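Local atomic coordinates of arginine decarboxylase, A207R protein (Paramecium bursaria Chlorella virus 1, PDB entry 2NVA), a protein that catalyses the pyridoxal 5'-phosphate-dependent decarboxylation of arginine to agmatine, and belongs to a family named for ornithine, lysine and arginine decarboxylases. Residues M130-R135 / D154-L159; F175-G180 / P184-R189; R189-S194 / L211-G216. All coordinates share one frame; numbering follows the deposited sequence.

Interaction 1. Residues M130-R135 / D154-L159; sequences MILRIR and DEIRHL
Leu132 reaches from the strand to two residues of one helical turn, Ile156 and Leu159. Its CB leaves the backbone toward the helix, and with CG anti to the backbone N (chi1 171°) the fork at CG is carried toward the helix, CB and CG acting as a stem while the two methyls do the touching. CD2 lies 3.8 Å from Ile156 CD1 and almost as near the CG2 of the same residue. CD1 turns to the next inward residue of the helix and stands 3.9 Å from Leu159 CD1, the two leucines crossing at about a right angle.

This is strand-to-helix packing in a beta-alpha-beta unit of the TIM barrel, strand 129-133 followed by helix 156-165 and then strand 170-174, and it is wholly apolar, with no hydrogen bond across. Two residues on, Ile134 meets the same helix from beside Leu132: its CG2 presses to 3.5 Å from Ile156 CD1, closer than usual for two methyls, so that CD1 is shared between both partners. Arg133, between them in sequence, points away from the helix, and its side chain touches the bound cofactor-agmatine adduct on the barrel's inner side.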
loop_
_atom_site.group_PDB
_atom_site.type_symbol
_atom_site.label_atom_id
_atom_site.label_comp_id
_atom_site.label_asym_id
_atom_site.label_seq_id
_atom_site.Cartn_x
_atom_site.Cartn_y
_atom_site.Cartn_z
ATOM N N MET A 130 -14.267 28.769 -6.389
ATOM C CA MET A 130 -13.711 27.683 -7.192
ATOM C C MET A 130 -12.443 28.043 -7.940
ATOM O O MET A 130 -12.306 29.152 -8.449
ATOM C CB MET A 130 -14.759 27.135 -8.166
ATOM C CG MET A 130 -16.016 26.576 -7.483
ATOM S SD MET A 130 -15.693 25.351 -6.177
ATOM C CE MET A 130 -15.052 23.983 -7.148
ATOM N N ILE A 131 -11.524 27.077 -7.998
ATOM C CA ILE A 131 -10.275 27.226 -8.726
ATOM C C ILE A 131 -10.248 26.171 -9.825
ATOM O O ILE A 131 -10.336 24.983 -9.547
ATOM C CB ILE A 131 -9.031 27.085 -7.791
ATOM C CG1 ILE A 131 -8.986 28.236 -6.782
ATOM C CG2 ILE A 131 -7.745 27.052 -8.597
ATOM C CD1 ILE A 131 -7.946 28.044 -5.661
ATOM N N LEU A 132 -10.142 26.618 -11.071
ATOM C CA LEU A 132 -10.106 25.672 -12.174
ATOM C C LEU A 132 -8.709 25.070 -12.286
ATOM O O LEU A 132 -7.739 25.790 -12.494
ATOM C CB LEU A 132 -10.529 26.335 -13.494
ATOM C CG LEU A 132 -10.337 25.493 -14.766
ATOM C CD1 LEU A 132 -11.217 24.244 -14.785
ATOM C CD2 LEU A 132 -10.557 26.341 -16.021
ATOM N N ARG A 133 -8.629 23.752 -12.157
ATOM C CA ARG A 133 -7.367 23.054 -12.352
ATOM C C ARG A 133 -7.198 22.689 -13.824
ATOM O O ARG A 133 -8.056 22.020 -14.407
ATOM C CB ARG A 133 -7.281 21.795 -11.488
ATOM C CG ARG A 133 -5.960 21.060 -11.661
ATOM C CD ARG A 133 -5.796 19.965 -10.628
ATOM N NE ARG A 133 -4.665 19.098 -10.938
ATOM C CZ ARG A 133 -4.307 18.060 -10.185
ATOM N NH1 ARG A 133 -5.003 17.761 -9.094
ATOM N NH2 ARG A 133 -3.259 17.313 -10.524
ATOM N N ILE A 134 -6.099 23.153 -14.413
ATOM C CA ILE A 134 -5.772 22.829 -15.798
ATOM C C ILE A 134 -4.644 21.809 -15.861
ATOM O O ILE A 134 -3.770 21.783 -14.985
ATOM C CB ILE A 134 -5.422 24.097 -16.625
ATOM C CG1 ILE A 134 -4.158 24.783 -16.083
ATOM C CG2 ILE A 134 -6.615 25.064 -16.590
ATOM C CD1 ILE A 134 -3.613 25.921 -16.991
ATOM N N ARG A 135 -4.662 20.976 -16.899
ATOM C CA ARG A 135 -3.606 19.988 -17.064
ATOM C C ARG A 135 -2.381 20.621 -17.722
ATOM O O ARG A 135 -2.481 21.203 -18.811
ATOM C CB ARG A 135 -4.086 18.817 -17.914
ATOM C CG ARG A 135 -3.015 17.762 -18.096
ATOM C CD ARG A 135 -3.464 16.673 -19.027
ATOM N NE ARG A 135 -2.412 15.661 -19.133
ATOM C CZ ARG A 135 -2.557 14.472 -19.713
ATOM N NH1 ARG A 135 -3.730 14.113 -20.232
ATOM N NH2 ARG A 135 -1.533 13.631 -19.746
ATOM N N ASP A 154 -8.900 22.621 -24.517
ATOM C CA ASP A 154 -10.103 22.807 -25.311
ATOM C C ASP A 154 -11.419 22.873 -24.517
ATOM O O ASP A 154 -12.460 23.195 -25.075
ATOM C CB ASP A 154 -10.180 21.770 -26.431
ATOM C CG ASP A 154 -10.341 20.342 -25.926
ATOM O OD1 ASP A 154 -10.161 19.426 -26.750
ATOM O OD2 ASP A 154 -10.659 20.093 -24.740
ATOM N N GLU A 155 -11.381 22.571 -23.225
ATOM C CA GLU A 155 -12.603 22.673 -22.436
ATOM C C GLU A 155 -12.578 23.803 -21.408
ATOM O O GLU A 155 -13.546 23.970 -20.667
ATOM C CB GLU A 155 -12.932 21.349 -21.767
ATOM C CG GLU A 155 -11.769 20.763 -21.064
ATOM C CD GLU A 155 -12.038 19.413 -20.409
ATOM O OE1 GLU A 155 -13.197 18.915 -20.433
ATOM O OE2 GLU A 155 -11.073 18.858 -19.854
ATOM N N ILE A 156 -11.479 24.554 -21.360
ATOM C CA ILE A 156 -11.336 25.649 -20.393
ATOM C C ILE A 156 -12.505 26.641 -20.485
ATOM O O ILE A 156 -13.180 26.902 -19.480
ATOM C CB ILE A 156 -9.958 26.412 -20.534
ATOM C CG1 ILE A 156 -8.742 25.497 -20.235
ATOM C CG2 ILE A 156 -9.904 27.643 -19.616
ATOM C CD1 ILE A 156 -9.016 24.564 -19.061
ATOM N N ARG A 157 -12.747 27.187 -21.683
ATOM C CA ARG A 157 -13.819 28.179 -21.835
ATOM C C ARG A 157 -15.196 27.618 -21.465
ATOM O O ARG A 157 -15.967 28.268 -20.755
ATOM C CB ARG A 157 -13.837 28.828 -23.227
ATOM C CG ARG A 157 -14.685 30.091 -23.181
ATOM C CD ARG A 157 -14.796 30.867 -24.473
ATOM N NE ARG A 157 -15.723 31.977 -24.254
ATOM C CZ ARG A 157 -15.384 33.186 -23.809
ATOM N NH1 ARG A 157 -14.117 33.486 -23.548
ATOM N NH2 ARG A 157 -16.323 34.112 -23.650
ATOM N N HIS A 158 -15.489 26.411 -21.941
ATOM C CA HIS A 158 -16.750 25.743 -21.638
ATOM C C HIS A 158 -16.986 25.615 -20.132
ATOM O O HIS A 158 -18.074 25.931 -19.644
ATOM C CB HIS A 158 -16.804 24.346 -22.286
ATOM C CG HIS A 158 -17.914 23.486 -21.755
ATOM N ND1 HIS A 158 -19.232 23.663 -22.118
ATOM C CD2 HIS A 158 -17.900 22.464 -20.863
ATOM C CE1 HIS A 158 -19.982 22.782 -21.479
ATOM N NE2 HIS A 158 -19.200 22.045 -20.711
ATOM N N LEU A 159 -15.974 25.146 -19.408
ATOM C CA LEU A 159 -16.088 24.943 -17.959
ATOM C C LEU A 159 -16.310 26.259 -17.213
ATOM O O LEU A 159 -17.089 26.323 -16.271
ATOM C CB LEU A 159 -14.849 24.238 -17.420
ATOM C CG LEU A 159 -14.731 22.749 -17.758
ATOM C CD1 LEU A 159 -13.402 22.232 -17.253
ATOM C CD2 LEU A 159 -15.879 21.927 -17.161
#

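Interaction 2. Residues F175-G180 / P184-R189; sequences FHVGSG and PEAYYR. With PL2 ((4-{[(4-{[amino(imino)methyl]amino}butyl)amino]methyl}-5-hydroxy-6-methylpyridin-3-yl)methyl dihydrogen phosphate), chain I.
Val177 sets both of its methyls against the same face of the Tyr187 ring. The contact illustrates how a TIM barrel uses a loop at the C-terminal end of a strand: residues 175-180 follow strand 170-174, pack on the first turns of helix 184-204 on one side and hold the pyridoxal-agmatine adduct on the other.

Val177 CG1 sits over the middle of the aromatic ring, 4.3 Å from the Tyr187 centroid, a CH-pi contact. CG2 is displaced toward the phenol end and comes to 3.4 Å from Tyr187 CZ, while CG1 also rests near Ala186, one residue earlier on the helix. Phe175 also meets the tyrosine, its CG placed between backbone N and carbonyl carbon (chi1 59°). The side chains of Phe175 and Tyr187 cross at about a right angle, and Tyr187 CD1 lies near the plane of the Phe175 ring, 4.1 Å from Phe175 CE1. The tyrosine hydroxyl passes the valine and hydrogen-bonds to Gly215 O, tying the helix to the neighbouring phosphate-binding loop.

The CB of His176 leaves the backbone away from the helix, whereas those of Phe175 and Val177 leave toward it. Its ND1 accepts a bond from Gly178 N at 3.0 Å, the donor lying 21° out of the imidazole plane, which helps to fix the ring's rotation. NE2 is thereby directed to the ligand and donates to the phosphate ester oxygen, NE2 to PL2 OP4 being 3.1 Å with an N-H...O angle of 159°. The CD2 edge of the imidazole stands over the face of the pyridine, His176 CD2 3.4 Å from PL2 C4, the planes steeply inclined. A second grip on the phosphate comes from Ser179, itself hydrogen-bonded to Arg255 NH2: its OG donates to PL2 OP2 at 2.7 Å.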
loop_
_atom_site.group_PDB
_atom_site.type_symbol
_atom_site.label_atom_id
_atom_site.label_comp_id
_atom_site.label_asym_id
_atom_site.label_seq_id
_atom_site.Cartn_x
_atom_site.Cartn_y
_atom_site.Cartn_z
ATOM N N PHE A 175 -2.637 24.291 -11.259
ATOM C CA PHE A 175 -2.112 23.173 -12.019
ATOM C C PHE A 175 -1.238 22.383 -11.061
ATOM O O PHE A 175 -0.834 22.900 -10.016
ATOM C CB PHE A 175 -1.290 23.660 -13.224
ATOM C CG PHE A 175 -0.106 24.544 -12.860
ATOM C CD1 PHE A 175 1.122 23.984 -12.493
ATOM C CD2 PHE A 175 -0.211 25.940 -12.907
ATOM C CE1 PHE A 175 2.220 24.796 -12.157
ATOM C CE2 PHE A 175 0.888 26.757 -12.583
ATOM C CZ PHE A 175 2.102 26.177 -12.208
ATOM N N HIS A 176 -0.957 21.139 -11.420
ATOM C CA HIS A 176 0.100 20.392 -10.761
ATOM C C HIS A 176 0.880 19.699 -11.860
ATOM O O HIS A 176 0.316 18.891 -12.605
ATOM C CB HIS A 176 -0.474 19.379 -9.772
ATOM C CG HIS A 176 0.527 18.912 -8.759
ATOM N ND1 HIS A 176 1.827 18.602 -9.095
ATOM C CD2 HIS A 176 0.428 18.716 -7.423
ATOM C CE1 HIS A 176 2.482 18.214 -8.012
ATOM N NE2 HIS A 176 1.654 18.269 -6.986
ATOM N N VAL A 177 2.160 20.047 -11.993
ATOM C CA VAL A 177 2.976 19.488 -13.072
ATOM C C VAL A 177 3.274 18.004 -12.866
ATOM O O VAL A 177 3.650 17.304 -13.811
ATOM C CB VAL A 177 4.302 20.266 -13.272
ATOM C CG1 VAL A 177 4.014 21.718 -13.558
ATOM C CG2 VAL A 177 5.223 20.104 -12.051
ATOM N N GLY A 178 3.112 17.527 -11.638
ATOM C CA GLY A 178 3.480 16.165 -11.293
ATOM C C GLY A 178 4.271 16.157 -10.001
ATOM O O GLY A 178 4.947 17.139 -9.675
ATOM N N SER A 179 4.177 15.055 -9.268
ATOM C CA SER A 179 4.855 14.935 -7.988
ATOM C C SER A 179 6.326 14.548 -8.197
ATOM O O SER A 179 6.626 13.570 -8.898
ATOM C CB SER A 179 4.131 13.922 -7.087
ATOM O OG SER A 179 4.576 14.062 -5.732
ATOM N N GLY A 180 7.230 15.312 -7.590
ATOM C CA GLY A 180 8.669 15.089 -7.709
ATOM C C GLY A 180 9.175 15.646 -9.024
ATOM O O GLY A 180 9.612 14.891 -9.909
ATOM N N PRO A 184 12.347 23.028 -14.340
ATOM C CA PRO A 184 11.842 24.402 -14.182
ATOM C C PRO A 184 10.997 24.919 -15.361
ATOM O O PRO A 184 10.083 25.719 -15.155
ATOM C CB PRO A 184 13.122 25.229 -14.010
ATOM C CG PRO A 184 14.173 24.423 -14.723
ATOM C CD PRO A 184 13.827 22.997 -14.401
ATOM N N GLU A 185 11.303 24.463 -16.576
ATOM C CA GLU A 185 10.555 24.844 -17.785
ATOM C C GLU A 185 9.091 24.397 -17.734
ATOM O O GLU A 185 8.205 25.075 -18.259
ATOM C CB GLU A 185 11.261 24.272 -19.015
ATOM C CG GLU A 185 10.687 24.692 -20.356
ATOM C CD GLU A 185 10.990 26.123 -20.752
ATOM O OE1 GLU A 185 10.051 26.818 -21.209
ATOM O OE2 GLU A 185 12.168 26.566 -20.663
ATOM N N ALA A 186 8.841 23.262 -17.087
ATOM C CA ALA A 186 7.484 22.784 -16.898
ATOM C C ALA A 186 6.636 23.800 -16.123
ATOM O O ALA A 186 5.482 24.019 -16.472
ATOM C CB ALA A 186 7.482 21.429 -16.192
ATOM N N TYR A 187 7.203 24.397 -15.071
ATOM C CA TYR A 187 6.500 25.407 -14.273
ATOM C C TYR A 187 6.300 26.697 -15.051
ATOM O O TYR A 187 5.223 27.300 -14.984
ATOM C CB TYR A 187 7.228 25.698 -12.963
ATOM C CG TYR A 187 7.098 24.575 -11.966
ATOM C CD1 TYR A 187 6.129 24.617 -10.955
ATOM C CD2 TYR A 187 7.928 23.451 -12.043
ATOM C CE1 TYR A 187 5.998 23.564 -10.039
ATOM C CE2 TYR A 187 7.801 22.406 -11.132
ATOM C CZ TYR A 187 6.839 22.467 -10.139
ATOM O OH TYR A 187 6.727 21.427 -9.242
ATOM N N TYR A 188 7.330 27.100 -15.792
ATOM C CA TYR A 188 7.236 28.277 -16.635
ATOM C C TYR A 188 6.072 28.145 -17.633
ATOM O O TYR A 188 5.231 29.032 -17.726
ATOM C CB TYR A 188 8.550 28.519 -17.378
ATOM C CG TYR A 188 8.573 29.886 -18.028
ATOM C CD1 TYR A 188 9.167 30.968 -17.386
ATOM C CD2 TYR A 188 7.964 30.100 -19.258
ATOM C CE1 TYR A 188 9.164 32.246 -17.956
ATOM C CE2 TYR A 188 7.966 31.380 -19.856
ATOM C CZ TYR A 188 8.563 32.447 -19.187
ATOM O OH TYR A 188 8.577 33.709 -19.757
ATOM N N ARG A 189 6.037 27.036 -18.370
ATOM C CA ARG A 189 4.979 26.774 -19.358
ATOM C C ARG A 189 3.598 26.656 -18.711
ATOM O O ARG A 189 2.593 27.090 -19.298
ATOM C CB ARG A 189 5.293 25.508 -20.176
ATOM C CG ARG A 189 6.467 25.664 -21.167
ATOM C CD ARG A 189 6.804 24.325 -21.829
ATOM N NE ARG A 189 7.463 24.466 -23.141
ATOM C CZ ARG A 189 8.780 24.392 -23.363
ATOM N NH1 ARG A 189 9.633 24.164 -22.361
ATOM N NH2 ARG A 189 9.256 24.511 -24.593
HETATM N N1 PL2 I . -1.341 19.274 -4.372
HETATM C C2 PL2 I . -2.076 18.316 -4.961
HETATM C C2A PL2 I . -3.504 18.630 -5.453
HETATM C C3 PL2 I . -1.516 17.042 -5.117
HETATM O O3 PL2 I . -2.274 16.095 -5.731
HETATM C C4 PL2 I . -0.209 16.749 -4.677
HETATM C C4A PL2 I . 0.446 15.343 -4.820
HETATM C C5 PL2 I . 0.498 17.809 -4.074
HETATM C C6 PL2 I . -0.096 19.049 -3.935
HETATM P P PL2 I . 4.354 17.231 -3.779
HETATM N N PL2 I . -0.097 14.575 -5.964
HETATM C CA PL2 I . -0.173 13.140 -5.657
HETATM C CG PL2 I . 1.134 11.061 -5.041
HETATM O OP2 PL2 I . 5.312 16.517 -4.851
HETATM O OP3 PL2 I . 4.459 16.348 -2.416
HETATM O OP1 PL2 I . 4.733 18.659 -3.562
HETATM O OP4 PL2 I . 2.881 17.029 -4.396
HETATM C C5M PL2 I . 1.937 17.600 -3.560
HETATM C CB PL2 I . 1.205 12.575 -5.255
HETATM C CD PL2 I . 2.522 10.485 -4.672
HETATM N NE PL2 I . 2.312 9.047 -4.393
HETATM C CZ PL2 I . 3.176 8.228 -3.773
HETATM N NH2 PL2 I . 2.829 6.932 -3.578
HETATM N NH1 PL2 I . 4.364 8.676 -3.358
#

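Interaction 3. Residues R189-S194 / L211-G216; sequences RAIKSS and LDIGGG. With PL2 ((4-{[(4-{[amino(imino)methyl]amino}butyl)amino]methyl}-5-hydroxy-6-methylpyridin-3-yl)methyl dihydrogen phosphate), chain I.
Ser194 and Leu211 form the tight end of this contact, where the serine CB and the leucine CD1 are 3.6 Å apart. They belong to a beta-alpha-beta unit of the TIM barrel: helix 184-204 packs on strand 210-212, the strand that follows it. The CB of Ser194 points at the leucine, and its hydroxyl is turned back into the helix. OG lies beside the backbone N (chi1 -66°) and donates to Ala190 O at 2.8 Å, while Ser194 N reaches that oxygen from the opposite face of the carbonyl plane.

One turn back the fit is looser. Ile191 CG2 stands 4.1 Å from Leu211 CD2, the side chains crossing at about a right angle, and its other branch leans on Ile213, just past the end of the strand, with Ile191 CG1 4.0 Å from Ile213 CG2. Farther round the helix, Arg189 and Lys192 are on the exposed side and take no part in the packing.

Past Ile213 the chain turns inward as a glycine-rich phosphate loop. An Asx turn starts it, Gly214 N donating to Asp212 OD1 at 2.9 Å. At Gly215 the absence of a side chain leaves room for a phosphate oxygen, which Gly216 N then binds almost perfectly straight: N to PL2 OP1 2.8 Å, N-H...O angle 178°.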
loop_
_atom_site.group_PDB
_atom_site.type_symbol
_atom_site.label_atom_id
_atom_site.label_comp_id
_atom_site.label_asym_id
_atom_site.label_seq_id
_atom_site.Cartn_x
_atom_site.Cartn_y
_atom_site.Cartn_z
ATOM N N ARG A 189 6.037 27.036 -18.370
ATOM C CA ARG A 189 4.979 26.774 -19.358
ATOM C C ARG A 189 3.598 26.656 -18.711
ATOM O O ARG A 189 2.593 27.090 -19.298
ATOM C CB ARG A 189 5.293 25.508 -20.176
ATOM C CG ARG A 189 6.467 25.664 -21.167
ATOM C CD ARG A 189 6.804 24.325 -21.829
ATOM N NE ARG A 189 7.463 24.466 -23.141
ATOM C CZ ARG A 189 8.780 24.392 -23.363
ATOM N NH1 ARG A 189 9.633 24.164 -22.361
ATOM N NH2 ARG A 189 9.256 24.511 -24.593
ATOM N N ALA A 190 3.554 26.073 -17.509
ATOM C CA ALA A 190 2.309 25.926 -16.760
ATOM C C ALA A 190 1.763 27.282 -16.319
ATOM O O ALA A 190 0.550 27.514 -16.359
ATOM C CB ALA A 190 2.508 25.023 -15.556
ATOM N N ILE A 191 2.655 28.167 -15.882
ATOM C CA ILE A 191 2.245 29.500 -15.418
ATOM C C ILE A 191 1.772 30.357 -16.606
ATOM O O ILE A 191 0.806 31.126 -16.485
ATOM C CB ILE A 191 3.378 30.183 -14.586
ATOM C CG1 ILE A 191 3.578 29.419 -13.263
ATOM C CG2 ILE A 191 3.078 31.677 -14.324
ATOM C CD1 ILE A 191 4.968 29.589 -12.624
ATOM N N LYS A 192 2.437 30.199 -17.752
ATOM C CA LYS A 192 2.007 30.862 -18.981
ATOM C C LYS A 192 0.605 30.389 -19.393
ATOM O O LYS A 192 -0.259 31.209 -19.716
ATOM C CB LYS A 192 3.014 30.618 -20.115
ATOM C CG LYS A 192 2.647 31.323 -21.426
ATOM C CD LYS A 192 3.655 31.015 -22.536
ATOM C CE LYS A 192 3.302 31.854 -23.790
ATOM N NZ LYS A 192 4.364 31.682 -24.841
ATOM N N SER A 193 0.385 29.074 -19.385
ATOM C CA SER A 193 -0.926 28.517 -19.732
ATOM C C SER A 193 -1.996 28.977 -18.748
ATOM O O SER A 193 -3.159 29.155 -19.120
ATOM C CB SER A 193 -0.876 26.983 -19.750
ATOM O OG SER A 193 -0.017 26.522 -20.781
ATOM N N SER A 194 -1.603 29.141 -17.487
ATOM C CA SER A 194 -2.516 29.584 -16.445
ATOM C C SER A 194 -2.964 31.028 -16.678
ATOM O O SER A 194 -4.123 31.366 -16.432
ATOM C CB SER A 194 -1.858 29.452 -15.073
ATOM O OG SER A 194 -1.634 28.088 -14.748
ATOM N N LEU A 211 -3.470 32.575 -8.416
ATOM C CA LEU A 211 -2.720 31.591 -9.171
ATOM C C LEU A 211 -2.249 30.553 -8.167
ATOM O O LEU A 211 -1.685 30.903 -7.134
ATOM C CB LEU A 211 -1.520 32.221 -9.879
ATOM C CG LEU A 211 -0.493 31.240 -10.470
ATOM C CD1 LEU A 211 -1.098 30.475 -11.663
ATOM C CD2 LEU A 211 0.804 31.943 -10.881
ATOM N N ASP A 212 -2.496 29.281 -8.460
ATOM C CA ASP A 212 -2.086 28.207 -7.575
ATOM C C ASP A 212 -1.110 27.336 -8.371
ATOM O O ASP A 212 -1.516 26.669 -9.319
ATOM C CB ASP A 212 -3.326 27.414 -7.140
ATOM C CG ASP A 212 -3.012 26.215 -6.254
ATOM O OD1 ASP A 212 -1.829 25.811 -6.085
ATOM O OD2 ASP A 212 -4.000 25.639 -5.727
ATOM N N ILE A 213 0.170 27.349 -7.994
ATOM C CA ILE A 213 1.177 26.641 -8.792
ATOM C C ILE A 213 1.363 25.172 -8.369
ATOM O O ILE A 213 2.289 24.505 -8.841
ATOM C CB ILE A 213 2.551 27.369 -8.796
ATOM C CG1 ILE A 213 3.100 27.457 -7.374
ATOM C CG2 ILE A 213 2.434 28.758 -9.473
ATOM C CD1 ILE A 213 4.622 27.765 -7.301
ATOM N N GLY A 214 0.488 24.679 -7.492
ATOM C CA GLY A 214 0.485 23.250 -7.125
ATOM C C GLY A 214 1.729 22.817 -6.360
ATOM O O GLY A 214 2.340 23.636 -5.675
ATOM N N GLY A 215 2.097 21.540 -6.485
ATOM C CA GLY A 215 3.245 20.983 -5.752
ATOM C C GLY A 215 4.382 20.497 -6.642
ATOM O O GLY A 215 4.588 21.012 -7.746
ATOM N N GLY A 216 5.129 19.513 -6.148
ATOM C CA GLY A 216 6.143 18.844 -6.950
ATOM C C GLY A 216 7.585 19.171 -6.611
ATOM O O GLY A 216 8.489 18.391 -6.921
HETATM N N1 PL2 I . -1.341 19.274 -4.372
HETATM C C2 PL2 I . -2.076 18.316 -4.961
HETATM C C2A PL2 I . -3.504 18.630 -5.453
HETATM C C3 PL2 I . -1.516 17.042 -5.117
HETATM O O3 PL2 I . -2.274 16.095 -5.731
HETATM C C4 PL2 I . -0.209 16.749 -4.677
HETATM C C4A PL2 I . 0.446 15.343 -4.820
HETATM C C5 PL2 I . 0.498 17.809 -4.074
HETATM C C6 PL2 I . -0.096 19.049 -3.935
HETATM P P PL2 I . 4.354 17.231 -3.779
HETATM N N PL2 I . -0.097 14.575 -5.964
HETATM C CA PL2 I . -0.173 13.140 -5.657
HETATM C CG PL2 I . 1.134 11.061 -5.041
HETATM O OP2 PL2 I . 5.312 16.517 -4.851
HETATM O OP3 PL2 I . 4.459 16.348 -2.416
HETATM O OP1 PL2 I . 4.733 18.659 -3.562
HETATM O OP4 PL2 I . 2.881 17.029 -4.396
HETATM C C5M PL2 I . 1.937 17.600 -3.560
HETATM C CB PL2 I . 1.205 12.575 -5.255
HETATM C CD PL2 I . 2.522 10.485 -4.672
HETATM N NE PL2 I . 2.312 9.047 -4.393
HETATM C CZ PL2 I . 3.176 8.228 -3.773
HETATM N NH2 PL2 I . 2.829 6.932 -3.578
HETATM N NH1 PL2 I . 4.364 8.676 -3.358
#

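Overall arrangement
From the N terminus, strand 129-133 comes first, and interaction 1 closes a loop, with 18 residues between its two segments. The chain returns through strand 170-174, and interaction 2 then folds the short 175-180 loop onto the start of helix 184-204. Interaction 3 closes last, joining the same helix to strand 210-212. The three follow in series without nesting or crossing, and interactions 2 and 3 share Arg189. They touch in space: Ile134 of interaction 1 packs on Phe175 and Ser194, and Phe175 N approaches Asp212 O. Together they tie strands 129-133 and 210-212, with 170-174 between them, to the two helices that connect the three, and interactions 2 and 3 deliver two loops to one phosphate.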